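PDB 2C24: endoglucanase from Clostridium thermocellum, which probably takes part in cellulose breakdown, its family 30 carbohydrate-binding module, the part present here, recognising beta-glucan chains including xyloglucan. Local coordinates for residues F97-K102 with N133-T138. Numbering follows the deposited sequence.
Sequences FDIKGK and NYVTVT
Gly101 and Thr138 join the end of strand 94-101 to the loop that links strands 126-130 and 142-147 in this beta-sandwich carbohydrate-binding module. The evidence is a single backbone hydrogen bond, Gly101 N to Thr138 O, 3.1 Å long and nearly straight at the hydrogen (173°). Its approach to the acceptor is less regular: the donor stands above the carbonyl plane, 36° out of it. The same oxygen also receives a bent CA-H...O contact from Lys100 CA at 3.6 Å, so two successive residues of the strand converge on one acceptor. Further back, Ile99 bonds to Gln142 of strand 142-147 on one edge of the strand and Lys100 to Trp179 of strand 176-186 on the other; Gly101, two residues on from Ile99, meets Thr138 on the Gln142 edge, so the loop continues that edge past strand 142-147.

The apolar contacts involve three buried side chains, Ile99, Val135 and Val137. The two valines, two residues apart in the extended loop, both direct their side chains toward the strand, and Ile99 reaches each with a different branch. Its CG2 lies 4.5 Å from Val135 CG1, a loose contact, while CD1, at the end of an extended chain, comes to 4.3 Å from Val137 CG2. Val178 of strand 176-186 also touches Ile99.

A further contact sets a side chain against the backbone. With CG1 placed anti to its own N (chi1 -173°), Val137 brings that methyl against the peptide joining Lys100 to Gly101: CG1 is 3.9 Å from Lys100 C and 3.4 Å from Gly101 N.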
loop_
_atom_site.group_PDB
_atom_site.type_symbol
_atom_site.label_atom_id
_atom_site.label_comp_id
_atom_site.label_asym_id
_atom_site.label_seq_id
_atom_site.Cartn_x
_atom_site.Cartn_y
_atom_site.Cartn_z
ATOM N N PHE A 97 -3.143 -1.691 -8.869
ATOM C CA PHE A 97 -4.269 -1.004 -8.250
ATOM C C PHE A 97 -4.686 0.155 -9.144
ATOM O O PHE A 97 -3.910 0.609 -9.985
ATOM C CB PHE A 97 -3.908 -0.487 -6.847
ATOM C CG PHE A 97 -2.733 0.465 -6.822
ATOM C CD1 PHE A 97 -2.932 1.840 -6.886
ATOM C CD2 PHE A 97 -1.431 -0.018 -6.718
ATOM C CE1 PHE A 97 -1.858 2.717 -6.860
ATOM C CE2 PHE A 97 -0.351 0.849 -6.692
ATOM C CZ PHE A 97 -0.564 2.220 -6.764
ATOM N N ASP A 98 -5.915 0.620 -8.957
ATOM C CA ASP A 98 -6.396 1.829 -9.610
ATOM C C ASP A 98 -6.411 2.929 -8.556
ATOM O O ASP A 98 -6.598 2.647 -7.372
ATOM C CB ASP A 98 -7.791 1.602 -10.213
ATOM C CG ASP A 98 -7.820 0.444 -11.204
ATOM O OD1 ASP A 98 -8.313 -0.648 -10.852
ATOM O OD2 ASP A 98 -7.333 0.617 -12.338
ATOM N N ILE A 99 -6.194 4.171 -8.987
ATOM C CA ILE A 99 -6.077 5.307 -8.069
ATOM C C ILE A 99 -6.578 6.613 -8.685
ATOM O O ILE A 99 -6.401 6.854 -9.879
ATOM C CB ILE A 99 -4.605 5.495 -7.549
ATOM C CG1 ILE A 99 -4.548 6.531 -6.413
ATOM C CG2 ILE A 99 -3.643 5.856 -8.700
ATOM C CD1 ILE A 99 -3.185 6.685 -5.755
ATOM N N LYS A 100 -7.219 7.435 -7.860
ATOM C CA LYS A 100 -7.517 8.817 -8.222
ATOM C C LYS A 100 -7.426 9.724 -7.003
ATOM O O LYS A 100 -7.632 9.280 -5.874
ATOM C CB LYS A 100 -8.871 8.943 -8.949
ATOM C CG LYS A 100 -10.118 9.086 -8.083
ATOM C CD LYS A 100 -11.347 9.233 -8.991
ATOM C CE LYS A 100 -12.639 9.418 -8.210
ATOM N NZ LYS A 100 -12.845 10.839 -7.803
ATOM N N GLY A 101 -7.090 10.987 -7.238
ATOM C CA GLY A 101 -6.908 11.956 -6.163
ATOM C C GLY A 101 -8.052 12.945 -6.109
ATOM O O GLY A 101 -8.907 12.963 -6.995
ATOM N N LYS A 102 -8.068 13.765 -5.061
ATOM C CA LYS A 102 -9.107 14.777 -4.899
ATOM C C LYS A 102 -8.821 16.001 -5.773
ATOM O O LYS A 102 -9.728 16.784 -6.062
ATOM C CB LYS A 102 -9.234 15.184 -3.427
ATOM C CG LYS A 102 -10.553 15.870 -3.076
ATOM C CD LYS A 102 -10.707 16.109 -1.576
ATOM C CE LYS A 102 -9.755 17.183 -1.065
ATOM N NZ LYS A 102 -10.027 17.508 0.363
ATOM N N ASN A 133 6.762 8.334 -8.706
ATOM C CA ASN A 133 7.698 7.683 -9.621
ATOM C C ASN A 133 7.002 6.753 -10.611
ATOM O O ASN A 133 7.528 6.485 -11.694
ATOM C CB ASN A 133 8.751 6.882 -8.845
ATOM C CG ASN A 133 9.892 7.742 -8.330
ATOM O OD1 ASN A 133 10.919 7.220 -7.900
ATOM N ND2 ASN A 133 9.720 9.056 -8.363
ATOM N N TYR A 134 5.825 6.256 -10.231
ATOM C CA TYR A 134 5.122 5.249 -11.024
ATOM C C TYR A 134 3.799 5.744 -11.608
ATOM O O TYR A 134 3.242 5.114 -12.512
ATOM C CB TYR A 134 4.923 3.963 -10.212
ATOM C CG TYR A 134 6.217 3.238 -9.922
ATOM C CD1 TYR A 134 6.714 2.284 -10.808
ATOM C CD2 TYR A 134 6.951 3.513 -8.770
ATOM C CE1 TYR A 134 7.903 1.616 -10.550
ATOM C CE2 TYR A 134 8.147 2.855 -8.506
ATOM C CZ TYR A 134 8.616 1.909 -9.396
ATOM O OH TYR A 134 9.798 1.255 -9.137
ATOM N N VAL A 135 3.313 6.875 -11.101
ATOM C CA VAL A 135 2.067 7.468 -11.578
ATOM C C VAL A 135 1.942 8.934 -11.155
ATOM O O VAL A 135 2.215 9.287 -10.003
ATOM C CB VAL A 135 0.811 6.632 -11.128
ATOM C CG1 VAL A 135 0.666 6.592 -9.603
ATOM C CG2 VAL A 135 -0.466 7.139 -11.793
ATOM N N THR A 136 1.563 9.786 -12.105
ATOM C CA THR A 136 1.140 11.145 -11.793
ATOM C C THR A 136 -0.369 11.093 -11.585
ATOM O O THR A 136 -1.129 10.825 -12.524
ATOM C CB THR A 136 1.504 12.149 -12.914
ATOM O OG1 THR A 136 2.843 11.904 -13.362
ATOM C CG2 THR A 136 1.403 13.584 -12.402
ATOM N N VAL A 137 -0.792 11.333 -10.346
ATOM C CA VAL A 137 -2.188 11.152 -9.951
ATOM C C VAL A 137 -3.064 12.294 -10.471
ATOM O O VAL A 137 -2.750 13.472 -10.281
ATOM C CB VAL A 137 -2.337 10.987 -8.404
ATOM C CG1 VAL A 137 -3.766 10.629 -8.033
ATOM C CG2 VAL A 137 -1.384 9.914 -7.883
ATOM N N THR A 138 -4.153 11.921 -11.140
ATOM C CA THR A 138 -5.144 12.872 -11.643
ATOM C C THR A 138 -6.478 12.644 -10.931
ATOM O O THR A 138 -6.637 11.659 -10.199
ATOM C CB THR A 138 -5.350 12.728 -13.178
ATOM O OG1 THR A 138 -5.792 11.399 -13.490
ATOM C CG2 THR A 138 -4.054 13.016 -13.939
#